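PDB 4AJ9: catalase-3 from Neurospora crassa, which breaks down hydrogen peroxide to water and oxygen with a heme cofactor, and so probably protects cells from peroxide damage. Local coordinates for residues T213-T218 with S223-W228; S265-S270 with T528-R533; Q475-V480 with V497-E502; V588-G593 with Q615-G620. All coordinates share one frame; numbering follows the deposited sequence.

Interaction 1: T213-T218 with S223-W228; sequences TFRLVT and SKLVKW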
loop_
_atom_site.group_PDB
_atom_site.type_symbol
_atom_site.label_atom_id
_atom_site.label_comp_id
_atom_site.label_asym_id
_atom_site.label_seq_id
_atom_site.Cartn_x
_atom_site.Cartn_y
_atom_site.Cartn_z
ATOM N N THR C 213 -22.832 -9.135 -25.341
ATOM C CA THR C 213 -22.994 -10.492 -25.819
ATOM C C THR C 213 -21.840 -11.317 -25.256
ATOM O O THR C 213 -20.676 -10.929 -25.370
ATOM C CB THR C 213 -22.962 -10.540 -27.355
ATOM O OG1 THR C 213 -23.858 -9.549 -27.881
ATOM C CG2 THR C 213 -23.372 -11.940 -27.865
ATOM N N PHE C 214 -22.182 -12.434 -24.625
ATOM C CA PHE C 214 -21.211 -13.437 -24.205
ATOM C C PHE C 214 -21.456 -14.691 -25.029
ATOM O O PHE C 214 -22.226 -14.655 -25.996
ATOM C CB PHE C 214 -21.341 -13.731 -22.710
ATOM C CG PHE C 214 -20.884 -12.597 -21.826
ATOM C CD1 PHE C 214 -21.751 -11.562 -21.507
ATOM C CD2 PHE C 214 -19.592 -12.567 -21.316
ATOM C CE1 PHE C 214 -21.346 -10.518 -20.699
ATOM C CE2 PHE C 214 -19.173 -11.522 -20.492
ATOM C CZ PHE C 214 -20.048 -10.490 -20.193
ATOM N N ARG C 215 -20.793 -15.786 -24.671
ATOM C CA ARG C 215 -21.057 -17.069 -25.309
ATOM C C ARG C 215 -21.386 -18.139 -24.280
ATOM O O ARG C 215 -20.725 -18.244 -23.242
ATOM C CB ARG C 215 -19.851 -17.527 -26.140
ATOM C CG ARG C 215 -19.659 -16.762 -27.441
ATOM C CD ARG C 215 -18.365 -17.153 -28.155
ATOM N NE ARG C 215 -18.431 -16.765 -29.565
ATOM C CZ ARG C 215 -17.706 -15.800 -30.119
ATOM N NH1 ARG C 215 -16.821 -15.132 -29.391
ATOM N NH2 ARG C 215 -17.857 -15.517 -31.410
ATOM N N LEU C 216 -22.404 -18.939 -24.576
ATOM C CA LEU C 216 -22.622 -20.182 -23.841
ATOM C C LEU C 216 -21.980 -21.281 -24.667
ATOM O O LEU C 216 -22.098 -21.286 -25.893
ATOM C CB LEU C 216 -24.113 -20.462 -23.628
ATOM C CG LEU C 216 -24.877 -19.460 -22.766
ATOM C CD1 LEU C 216 -26.312 -19.949 -22.549
ATOM C CD2 LEU C 216 -24.158 -19.265 -21.425
ATOM N N VAL C 217 -21.281 -22.193 -23.993
ATOM C CA VAL C 217 -20.513 -23.234 -24.661
ATOM C C VAL C 217 -20.831 -24.577 -24.025
ATOM O O VAL C 217 -20.761 -24.724 -22.804
ATOM C CB VAL C 217 -19.000 -22.958 -24.560
ATOM C CG1 VAL C 217 -18.206 -23.999 -25.369
ATOM C CG2 VAL C 217 -18.697 -21.554 -25.052
ATOM N N THR C 218 -21.222 -25.550 -24.846
ATOM C CA THR C 218 -21.549 -26.877 -24.334
ATOM C C THR C 218 -20.278 -27.715 -24.208
ATOM O O THR C 218 -19.223 -27.315 -24.693
ATOM C CB THR C 218 -22.527 -27.625 -25.269
ATOM O OG1 THR C 218 -21.946 -27.733 -26.571
ATOM C CG2 THR C 218 -23.855 -26.897 -25.374
ATOM N N SER C 223 -21.189 -23.402 -29.457
ATOM C CA SER C 223 -21.495 -22.152 -28.780
ATOM C C SER C 223 -22.731 -21.459 -29.332
ATOM O O SER C 223 -23.117 -21.663 -30.473
ATOM C CB SER C 223 -20.302 -21.194 -28.856
ATOM O OG SER C 223 -20.014 -20.839 -30.197
ATOM N N LYS C 224 -23.347 -20.642 -28.491
ATOM C CA LYS C 224 -24.371 -19.711 -28.920
ATOM C C LYS C 224 -23.997 -18.373 -28.318
ATOM O O LYS C 224 -23.375 -18.329 -27.260
ATOM C CB LYS C 224 -25.733 -20.140 -28.395
ATOM C CG LYS C 224 -26.199 -21.487 -28.944
ATOM C CD LYS C 224 -27.599 -21.812 -28.480
ATOM C CE LYS C 224 -28.089 -23.117 -29.110
ATOM N NZ LYS C 224 -27.864 -23.117 -30.580
ATOM N N LEU C 225 -24.383 -17.292 -28.983
ATOM C CA LEU C 225 -24.200 -15.953 -28.444
ATOM C C LEU C 225 -25.339 -15.703 -27.473
ATOM O O LEU C 225 -26.456 -16.177 -27.695
ATOM C CB LEU C 225 -24.226 -14.931 -29.576
ATOM C CG LEU C 225 -23.157 -15.094 -30.665
ATOM C CD1 LEU C 225 -23.441 -14.132 -31.833
ATOM C CD2 LEU C 225 -21.765 -14.882 -30.084
ATOM N N VAL C 226 -25.067 -14.989 -26.382
ATOM C CA VAL C 226 -26.075 -14.815 -25.340
ATOM C C VAL C 226 -26.106 -13.394 -24.762
ATOM O O VAL C 226 -25.066 -12.759 -24.603
ATOM C CB VAL C 226 -25.886 -15.841 -24.189
ATOM C CG1 VAL C 226 -24.580 -15.601 -23.433
ATOM C CG2 VAL C 226 -27.053 -15.789 -23.234
ATOM N N LYS C 227 -27.312 -12.912 -24.463
ATOM C CA LYS C 227 -27.502 -11.709 -23.639
ATOM C C LYS C 227 -28.111 -12.131 -22.303
ATOM O O LYS C 227 -29.097 -12.883 -22.279
ATOM C CB LYS C 227 -28.436 -10.691 -24.321
ATOM C CG LYS C 227 -27.921 -10.103 -25.636
ATOM C CD LYS C 227 -26.739 -9.164 -25.417
ATOM C CE LYS C 227 -26.577 -8.189 -26.585
ATOM N NZ LYS C 227 -25.302 -7.415 -26.519
ATOM N N TRP C 228 -27.536 -11.652 -21.200
ATOM C CA TRP C 228 -28.084 -11.929 -19.871
ATOM C C TRP C 228 -29.096 -10.867 -19.482
ATOM O O TRP C 228 -28.839 -9.656 -19.637
ATOM C CB TRP C 228 -26.986 -11.930 -18.796
ATOM C CG TRP C 228 -25.924 -12.962 -18.935
ATOM C CD1 TRP C 228 -24.611 -12.749 -19.255
ATOM C CD2 TRP C 228 -26.058 -14.372 -18.712
ATOM N NE1 TRP C 228 -23.928 -13.940 -19.256
ATOM C CE2 TRP C 228 -24.792 -14.950 -18.917
ATOM C CE3 TRP C 228 -27.126 -15.199 -18.345
ATOM C CZ2 TRP C 228 -24.569 -16.321 -18.793
ATOM C CZ3 TRP C 228 -26.900 -16.560 -18.217
ATOM C CH2 TRP C 228 -25.636 -17.106 -18.439
#
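Phe214 meets Val226 and Trp228 across a beta hairpin, in which strands 214-217 and 223-228 pair antiparallel within the main sheet of the catalase region. Phe214 with Val226 and Leu216 with Lys224 are the hydrogen-bonded pairs. The bond from Phe214 N to Val226 O is 2.9 Å long. On the face carrying Phe214, Leu216 and Val226, CG1 of Val226 stands between its own backbone N and carbonyl carbon (chi1 66°). From there Val226 CG1 touches Phe214 CB at 3.8 Å and Leu216 CG at 3.9 Å. The side chain of Phe214 is about 7 Å from the heme. Its ring brings CD1 to the edge of the Trp228 indole, near its plane. The two ring planes are inclined at 50°. Leu216 CD2 reaches the six-membered end of this indole, 4.0 Å from Trp228 CH2. On the other face, Leu225 CD2 lies over one face of the Arg215 guanidinium, the two chains side by side. That guanidinium is tied by salt bridges to Glu280 and Glu341. Beyond the paired residues, Lys227 NZ donates to Thr213 OG1 at 2.9 Å and also bonds Ile211 O. A methionine in place of Lys227 would probably leave Ile211 O without this donor and Thr213 OG1 with one partner fewer, though OG1 also bonds Leu290 O. On the branch anti to the backbone N, Thr213 CG2 presses on Leu225 CB at 3.6 Å.

Interaction 2: S265-S270 with T528-R533; sequences SGNAPS and TIATLR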
loop_
_atom_site.group_PDB
_atom_site.type_symbol
_atom_site.label_atom_id
_atom_site.label_comp_id
_atom_site.label_asym_id
_atom_site.label_seq_id
_atom_site.Cartn_x
_atom_site.Cartn_y
_atom_site.Cartn_z
ATOM N N SER C 265 -37.921 -7.995 6.664
ATOM C CA SER C 265 -39.348 -8.193 6.904
ATOM C C SER C 265 -39.864 -9.502 6.308
ATOM O O SER C 265 -41.047 -9.832 6.433
ATOM C CB SER C 265 -40.150 -7.010 6.362
ATOM O OG SER C 265 -40.094 -6.961 4.949
ATOM N N GLY C 266 -38.975 -10.235 5.651
ATOM C CA GLY C 266 -39.320 -11.525 5.093
ATOM C C GLY C 266 -39.912 -11.386 3.708
ATOM O O GLY C 266 -40.538 -12.309 3.200
ATOM N N ASN C 267 -39.716 -10.218 3.104
ATOM C CA ASN C 267 -40.197 -9.944 1.754
ATOM C C ASN C 267 -39.038 -9.913 0.770
ATOM O O ASN C 267 -38.835 -8.924 0.074
ATOM C CB ASN C 267 -40.933 -8.611 1.708
ATOM C CG ASN C 267 -42.298 -8.674 2.366
ATOM O OD1 ASN C 267 -43.273 -9.124 1.762
ATOM N ND2 ASN C 267 -42.377 -8.214 3.603
ATOM N N ALA C 268 -38.280 -11.001 0.726
ATOM C CA ALA C 268 -37.100 -11.068 -0.132
ATOM C C ALA C 268 -37.468 -10.793 -1.582
ATOM O O ALA C 268 -38.460 -11.321 -2.092
ATOM C CB ALA C 268 -36.445 -12.434 -0.008
ATOM N N PRO C 269 -36.666 -9.963 -2.263
ATOM C CA PRO C 269 -36.947 -9.702 -3.678
ATOM C C PRO C 269 -36.403 -10.820 -4.569
ATOM O O PRO C 269 -35.416 -11.472 -4.200
ATOM C CB PRO C 269 -36.200 -8.389 -3.932
ATOM C CG PRO C 269 -35.024 -8.451 -2.987
ATOM C CD PRO C 269 -35.505 -9.198 -1.767
ATOM N N SER C 270 -37.049 -11.045 -5.714
ATOM C CA SER C 270 -36.588 -12.028 -6.687
ATOM C C SER C 270 -36.441 -11.426 -8.075
ATOM O O SER C 270 -37.060 -10.409 -8.390
ATOM C CB SER C 270 -37.535 -13.230 -6.758
ATOM O OG SER C 270 -37.584 -13.885 -5.511
ATOM N N THR C 528 -47.080 -6.783 -7.698
ATOM C CA THR C 528 -47.371 -6.875 -6.278
ATOM C C THR C 528 -47.158 -5.526 -5.597
ATOM O O THR C 528 -46.353 -4.708 -6.051
ATOM C CB THR C 528 -46.500 -7.947 -5.590
ATOM O OG1 THR C 528 -46.833 -8.009 -4.200
ATOM C CG2 THR C 528 -45.015 -7.627 -5.740
ATOM N N ILE C 529 -47.886 -5.291 -4.514
ATOM C CA ILE C 529 -47.681 -4.078 -3.733
ATOM C C ILE C 529 -47.041 -4.378 -2.373
ATOM O O ILE C 529 -46.877 -3.485 -1.548
ATOM C CB ILE C 529 -48.984 -3.291 -3.561
ATOM C CG1 ILE C 529 -50.005 -4.114 -2.767
ATOM C CG2 ILE C 529 -49.518 -2.875 -4.933
ATOM C CD1 ILE C 529 -51.139 -3.279 -2.169
ATOM N N ALA C 530 -46.651 -5.632 -2.161
ATOM C CA ALA C 530 -45.947 -6.003 -0.940
ATOM C C ALA C 530 -44.764 -5.065 -0.700
ATOM O O ALA C 530 -44.078 -4.672 -1.645
ATOM C CB ALA C 530 -45.469 -7.438 -1.019
ATOM N N THR C 531 -44.548 -4.713 0.568
ATOM C CA THR C 531 -43.476 -3.814 1.004
ATOM C C THR C 531 -43.704 -2.335 0.706
ATOM O O THR C 531 -43.018 -1.495 1.276
ATOM C CB THR C 531 -42.096 -4.183 0.420
ATOM O OG1 THR C 531 -41.983 -3.656 -0.914
ATOM C CG2 THR C 531 -41.893 -5.690 0.412
ATOM N N LEU C 532 -44.625 -1.999 -0.191
ATOM C CA LEU C 532 -44.828 -0.590 -0.499
ATOM C C LEU C 532 -45.307 0.155 0.760
ATOM O O LEU C 532 -45.879 -0.442 1.676
ATOM C CB LEU C 532 -45.777 -0.385 -1.680
ATOM C CG LEU C 532 -45.265 -0.943 -3.013
ATOM C CD1 LEU C 532 -46.119 -0.445 -4.161
ATOM C CD2 LEU C 532 -43.797 -0.591 -3.243
ATOM N N ARG C 533 -45.061 1.457 0.791
ATOM C CA ARG C 533 -45.119 2.216 2.026
ATOM C C ARG C 533 -46.269 3.215 2.031
ATOM O O ARG C 533 -46.463 3.962 1.071
ATOM C CB ARG C 533 -43.784 2.946 2.242
ATOM C CG ARG C 533 -42.608 1.993 2.466
ATOM C CD ARG C 533 -41.265 2.603 2.034
ATOM N NE ARG C 533 -40.149 1.673 2.224
ATOM C CZ ARG C 533 -39.407 1.600 3.329
ATOM N NH1 ARG C 533 -39.657 2.409 4.356
ATOM N NH2 ARG C 533 -38.412 0.718 3.407
#
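Asn267 and Thr531 touch where a Schellman motif meets a type II beta turn. The Schellman motif closes helix 254-264 at Gly266, and Asn267 follows it. The turn runs from Ile529 to Leu532 and puts Thr531 at its third position, with a positive phi of 75°. The contact joins the catalase region to the C-terminal domain of this long catalase.

The tight part is a single meeting of carbons. Thr531 CG2 lies 3.3 Å from Asn267 CB, which is close for two carbons, and it is also near Asn267 CG. The two side chains run alongside each other, pointing opposite ways. With CG2 of Thr531 anti to the carbonyl carbon, the methyl meets Asn267 while OG1, on the other branch, bonds Arg204.

The rest is loose. Asn267 OD1 stands 3.9 Å from Ala530 CB, and no hydrogen bond crosses between the segments. Both Asn267 and Thr531 remain partly open to solvent. The amide of Asn267 is held from its own side instead. Asn267 ND2 donates to Ser265 OG at 2.9 Å, nearly straight at 173° and in the amide plane. With an alanine here, Ser265 OG would probably lose this donor, keeping its bonds to Asp261 O and Ala262 O, and Thr531 CG2 would lose the cover of the amide carbon. A salt bridge from Arg533 to Asp261 ties the same two parts of the chain nearby. The turn has its own supports: Leu532 N bonds Ile529 O, and Thr528 OG1 accepts from Ala530 N at 3.1 Å in an ST turn.

Interaction 3: Q475-V480 with V497-E502; sequences QVKKNV and VALGLE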
loop_
_atom_site.group_PDB
_atom_site.type_symbol
_atom_site.label_atom_id
_atom_site.label_comp_id
_atom_site.label_asym_id
_atom_site.label_seq_id
_atom_site.Cartn_x
_atom_site.Cartn_y
_atom_site.Cartn_z
ATOM N N GLN C 475 -21.826 26.950 -26.990
ATOM C CA GLN C 475 -21.546 26.025 -28.099
ATOM C C GLN C 475 -21.842 24.577 -27.722
ATOM O O GLN C 475 -22.351 23.803 -28.537
ATOM C CB GLN C 475 -20.108 26.148 -28.606
ATOM C CG GLN C 475 -19.852 25.351 -29.889
ATOM C CD GLN C 475 -20.829 25.730 -30.993
ATOM O OE1 GLN C 475 -21.132 26.905 -31.185
ATOM N NE2 GLN C 475 -21.348 24.732 -31.703
ATOM N N VAL C 476 -21.507 24.202 -26.489
ATOM C CA VAL C 476 -21.794 22.851 -26.031
ATOM C C VAL C 476 -23.297 22.569 -26.092
ATOM O O VAL C 476 -23.715 21.524 -26.591
ATOM C CB VAL C 476 -21.204 22.563 -24.623
ATOM C CG1 VAL C 476 -21.745 21.251 -24.077
ATOM C CG2 VAL C 476 -19.668 22.537 -24.687
ATOM N N LYS C 477 -24.117 23.502 -25.606
ATOM C CA LYS C 477 -25.565 23.333 -25.720
ATOM C C LYS C 477 -26.006 23.163 -27.177
ATOM O O LYS C 477 -26.886 22.357 -27.462
ATOM C CB LYS C 477 -26.334 24.469 -25.030
ATOM C CG LYS C 477 -26.438 24.290 -23.510
ATOM C CD LYS C 477 -27.132 25.466 -22.827
ATOM C CE LYS C 477 -26.283 26.732 -22.873
ATOM N NZ LYS C 477 -26.952 27.859 -22.152
ATOM N N LYS C 478 -25.396 23.916 -28.095
ATOM C CA LYS C 478 -25.768 23.812 -29.505
ATOM C C LYS C 478 -25.340 22.469 -30.072
ATOM O O LYS C 478 -26.055 21.866 -30.875
ATOM C CB LYS C 478 -25.151 24.941 -30.327
ATOM C CG LYS C 478 -25.755 26.305 -30.057
ATOM C CD LYS C 478 -25.056 27.357 -30.909
ATOM C CE LYS C 478 -25.677 28.734 -30.719
ATOM N NZ LYS C 478 -24.806 29.798 -31.299
ATOM N N ASN C 479 -24.166 22.005 -29.649
ATOM C CA ASN C 479 -23.661 20.691 -30.047
ATOM C C ASN C 479 -24.601 19.596 -29.574
ATOM O O ASN C 479 -24.868 18.638 -30.294
ATOM C CB ASN C 479 -22.248 20.474 -29.493
ATOM C CG ASN C 479 -21.239 21.395 -30.124
ATOM O OD1 ASN C 479 -21.492 21.954 -31.182
ATOM N ND2 ASN C 479 -20.085 21.556 -29.484
ATOM N N VAL C 480 -25.102 19.741 -28.352
ATOM C CA VAL C 480 -26.084 18.806 -27.818
ATOM C C VAL C 480 -27.365 18.787 -28.666
ATOM O O VAL C 480 -27.850 17.721 -29.028
ATOM C CB VAL C 480 -26.402 19.117 -26.338
ATOM C CG1 VAL C 480 -27.585 18.301 -25.855
ATOM C CG2 VAL C 480 -25.173 18.845 -25.477
ATOM N N VAL C 497 -36.475 24.495 -26.715
ATOM C CA VAL C 497 -37.320 25.504 -26.079
ATOM C C VAL C 497 -36.745 25.919 -24.733
ATOM O O VAL C 497 -36.590 27.107 -24.454
ATOM C CB VAL C 497 -38.753 25.006 -25.868
ATOM C CG1 VAL C 497 -39.517 25.981 -24.963
ATOM C CG2 VAL C 497 -39.460 24.851 -27.205
ATOM N N ALA C 498 -36.421 24.930 -23.905
ATOM C CA ALA C 498 -35.890 25.181 -22.565
ATOM C C ALA C 498 -34.589 25.978 -22.573
ATOM O O ALA C 498 -34.345 26.800 -21.689
ATOM C CB ALA C 498 -35.701 23.845 -21.815
ATOM N N LEU C 499 -33.753 25.724 -23.576
ATOM C CA LEU C 499 -32.430 26.326 -23.664
ATOM C C LEU C 499 -32.459 27.677 -24.379
ATOM O O LEU C 499 -31.435 28.342 -24.503
ATOM C CB LEU C 499 -31.492 25.375 -24.400
ATOM C CG LEU C 499 -31.475 23.945 -23.849
ATOM C CD1 LEU C 499 -30.531 23.061 -24.652
ATOM C CD2 LEU C 499 -31.080 23.960 -22.380
ATOM N N GLY C 500 -33.633 28.068 -24.866
ATOM C CA GLY C 500 -33.786 29.331 -25.568
ATOM C C GLY C 500 -33.027 29.335 -26.875
ATOM O O GLY C 500 -32.491 30.365 -27.292
ATOM N N LEU C 501 -32.973 28.174 -27.521
ATOM C CA LEU C 501 -32.275 28.047 -28.797
ATOM C C LEU C 501 -33.269 27.779 -29.919
ATOM O O LEU C 501 -34.394 27.330 -29.677
ATOM C CB LEU C 501 -31.223 26.932 -28.725
ATOM C CG LEU C 501 -30.081 27.206 -27.743
ATOM C CD1 LEU C 501 -29.200 25.976 -27.527
ATOM C CD2 LEU C 501 -29.240 28.383 -28.211
ATOM N N GLU C 502 -32.855 28.056 -31.147
ATOM C CA GLU C 502 -33.740 27.893 -32.289
ATOM C C GLU C 502 -34.016 26.419 -32.581
ATOM O O GLU C 502 -33.100 25.594 -32.605
ATOM C CB GLU C 502 -33.146 28.577 -33.519
ATOM C CG GLU C 502 -34.111 28.699 -34.685
ATOM C CD GLU C 502 -33.507 29.446 -35.857
ATOM O OE1 GLU C 502 -32.318 29.821 -35.775
ATOM O OE2 GLU C 502 -34.222 29.656 -36.859
HETATM O O HOH W 1 -28.971 28.654 -23.923
#
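One water bridges Lys477 and Leu499. It accepts from Lys477 NZ at 2.8 Å and donates to Leu499 O at 2.6 Å. The lysine chain bends at chi3 (-69°), which swings NZ to the water. The carbonyl of Leu499 lies at the C-terminal end of helix 489-499, where the helix dipole would probably favour a nearby cation. Lys477 NZ also has a weak, long ion pair with Glu474.

The helix ends at Gly500 in a Schellman motif. Gly500 N reaches back to Val497 O, 3.1 Å away, and the phi of Gly500 is positive. This turn brings Leu501 back against helix 474-487, the preceding helix of the catalase-related immune-responsive region. Beside the water bridge the packing is apolar. Leu499 CD2 approaches Lys477 CD at 4.2 Å. Leu501 CD1 comes 4.1 Å from Lys477 CB and also leans toward Lys478 CG. Leu569 of a second subunit packs on Lys477, and Tyr401 of a third subunit covers Gln475, Val476 and Asn479. On that side of the helix, Gln475 NE2 donates to Asn479 OD1 at 2.8 Å, from above the carbonyl plane.

Interaction 4: V588-G593 with Q615-G620; sequences VVVAEG and QILTDG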
loop_
_atom_site.group_PDB
_atom_site.type_symbol
_atom_site.label_atom_id
_atom_site.label_comp_id
_atom_site.label_asym_id
_atom_site.label_seq_id
_atom_site.Cartn_x
_atom_site.Cartn_y
_atom_site.Cartn_z
ATOM N N VAL C 588 -50.041 8.397 0.389
ATOM C CA VAL C 588 -50.266 9.252 1.552
ATOM C C VAL C 588 -51.759 9.325 1.880
ATOM O O VAL C 588 -52.572 9.682 1.032
ATOM C CB VAL C 588 -49.713 10.669 1.332
ATOM C CG1 VAL C 588 -50.028 11.557 2.528
ATOM C CG2 VAL C 588 -48.219 10.603 1.097
ATOM N N VAL C 589 -52.120 8.967 3.106
ATOM C CA VAL C 589 -53.524 8.962 3.494
ATOM C C VAL C 589 -53.770 9.764 4.767
ATOM O O VAL C 589 -53.136 9.530 5.795
ATOM C CB VAL C 589 -54.063 7.527 3.672
ATOM C CG1 VAL C 589 -54.113 6.812 2.332
ATOM C CG2 VAL C 589 -53.204 6.755 4.658
ATOM N N VAL C 590 -54.692 10.718 4.687
ATOM C CA VAL C 590 -55.045 11.521 5.846
ATOM C C VAL C 590 -56.110 10.772 6.637
ATOM O O VAL C 590 -57.161 10.424 6.096
ATOM C CB VAL C 590 -55.528 12.912 5.440
ATOM C CG1 VAL C 590 -55.576 13.833 6.657
ATOM C CG2 VAL C 590 -54.595 13.484 4.391
ATOM N N ALA C 591 -55.814 10.488 7.903
ATOM C CA ALA C 591 -56.759 9.791 8.770
ATOM C C ALA C 591 -57.832 10.761 9.232
ATOM O O ALA C 591 -57.563 11.945 9.415
ATOM C CB ALA C 591 -56.041 9.168 9.976
ATOM N N GLU C 592 -59.051 10.262 9.411
ATOM C CA GLU C 592 -60.155 11.133 9.807
ATOM C C GLU C 592 -59.803 11.925 11.055
ATOM O O GLU C 592 -59.321 11.363 12.037
ATOM C CB GLU C 592 -61.433 10.334 10.038
ATOM C CG GLU C 592 -62.641 11.217 10.283
ATOM C CD GLU C 592 -63.946 10.462 10.172
ATOM O OE1 GLU C 592 -63.999 9.296 10.622
ATOM O OE2 GLU C 592 -64.913 11.034 9.619
ATOM N N GLY C 593 -60.032 13.234 11.003
ATOM C CA GLY C 593 -59.760 14.104 12.131
ATOM C C GLY C 593 -58.472 14.884 11.956
ATOM O O GLY C 593 -58.288 15.946 12.549
ATOM N N GLN C 615 -47.562 20.141 3.263
ATOM C CA GLN C 615 -46.493 19.961 2.280
ATOM C C GLN C 615 -46.400 18.494 1.875
ATOM O O GLN C 615 -46.193 18.175 0.706
ATOM C CB GLN C 615 -45.147 20.443 2.835
ATOM C CG GLN C 615 -44.042 20.528 1.785
ATOM C CD GLN C 615 -44.357 21.529 0.697
ATOM O OE1 GLN C 615 -44.537 22.720 0.967
ATOM N NE2 GLN C 615 -44.415 21.058 -0.551
ATOM N N ILE C 616 -46.550 17.611 2.859
ATOM C CA ILE C 616 -46.523 16.172 2.624
ATOM C C ILE C 616 -47.635 15.747 1.672
ATOM O O ILE C 616 -47.413 14.955 0.751
ATOM C CB ILE C 616 -46.642 15.382 3.943
ATOM C CG1 ILE C 616 -45.399 15.602 4.812
ATOM C CG2 ILE C 616 -46.791 13.879 3.665
ATOM C CD1 ILE C 616 -45.468 14.930 6.172
ATOM N N LEU C 617 -48.839 16.266 1.894
ATOM C CA LEU C 617 -49.968 15.888 1.046
ATOM C C LEU C 617 -49.794 16.485 -0.340
ATOM O O LEU C 617 -50.114 15.846 -1.342
ATOM C CB LEU C 617 -51.288 16.351 1.654
ATOM C CG LEU C 617 -52.554 15.786 1.005
ATOM C CD1 LEU C 617 -52.505 14.271 1.011
ATOM C CD2 LEU C 617 -53.812 16.292 1.724
ATOM N N THR C 618 -49.286 17.715 -0.385
ATOM C CA THR C 618 -49.023 18.399 -1.643
ATOM C C THR C 618 -47.956 17.666 -2.465
ATOM O O THR C 618 -48.151 17.422 -3.663
ATOM C CB THR C 618 -48.601 19.874 -1.406
ATOM O OG1 THR C 618 -49.682 20.589 -0.783
ATOM C CG2 THR C 618 -48.236 20.557 -2.711
ATOM N N ASP C 619 -46.841 17.313 -1.825
ATOM C CA ASP C 619 -45.765 16.590 -2.504
ATOM C C ASP C 619 -46.307 15.274 -3.040
ATOM O O ASP C 619 -46.118 14.946 -4.203
ATOM C CB ASP C 619 -44.599 16.280 -1.553
ATOM C CG ASP C 619 -43.765 17.515 -1.182
ATOM O OD1 ASP C 619 -43.762 18.510 -1.935
ATOM O OD2 ASP C 619 -43.095 17.477 -0.122
ATOM N N GLY C 620 -46.966 14.514 -2.175
ATOM C CA GLY C 620 -47.498 13.217 -2.544
ATOM C C GLY C 620 -48.363 13.350 -3.780
ATOM O O GLY C 620 -48.222 12.589 -4.743
#
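A beta-alpha-beta unit, strand 587-590, helix 612-622 and strand 627-630, contains this contact. Val588 and Val590 lie two residues apart on the strand, and both meet the helix. Within the two segments, the strand and helix axes come within 9.0 Å and make an angle of 137°, so the helix runs roughly back along the strand.

On the helix side, Leu617 carries most of the packing. Its CG is anti to the backbone N (chi1 -169°), and this turns the isobutyl end toward the strand. Leu617 CD1 lies 4.0 Å from Val588 CG1 and 4.1 Å from Val590 CG2. Leu617 CD2 touches Val590 CG2 at 4.0 Å, and the two side chains cross at about a right angle. Ile616 adds CG2, which meets Val588 CG1 at 4.1 Å. The contact is buried and wholly apolar, and no hydrogen bond crosses it.

Gly620 comes closest to the strand in backbone terms, with its CA 6.3 Å from that of Val588. A CB here would crowd Val588 CG2. Val589 points away from the helix, and Ala591 packs on Ala548 of helix 544-557. On the outer side of helix 612-622, Gln615 bonds Gln615 of a second subunit. Strand 587-590 thus has a helix on either side and lies between parallel strands 533-537 and 627-630. This is the layered alpha/beta sandwich of the class I glutamine amidotransferase-like fold, to which the C-terminal domain of long catalases is related.

Overall arrangement
Interaction 1 is the one tied to the heme region. Its Phe214 side chain is about 10 Å from that of Tyr352, the probable axial ligand of the iron, and the side chain of Trp228 is about 11 Å from that of Asn138, a predicted active-site residue. The other three lie away from these sites. Interaction 2 joins the catalase region to the C-terminal domain that holds interaction 4; their nearest atoms are about 6 Å apart and their centres about 23 Å. Interaction 3 is nested in the long loop closed by interaction 2, yet their centres are about 43 Å apart. Interactions 1 and 4 lie on opposite sides of the chain's centre, with centres about 51 Å apart.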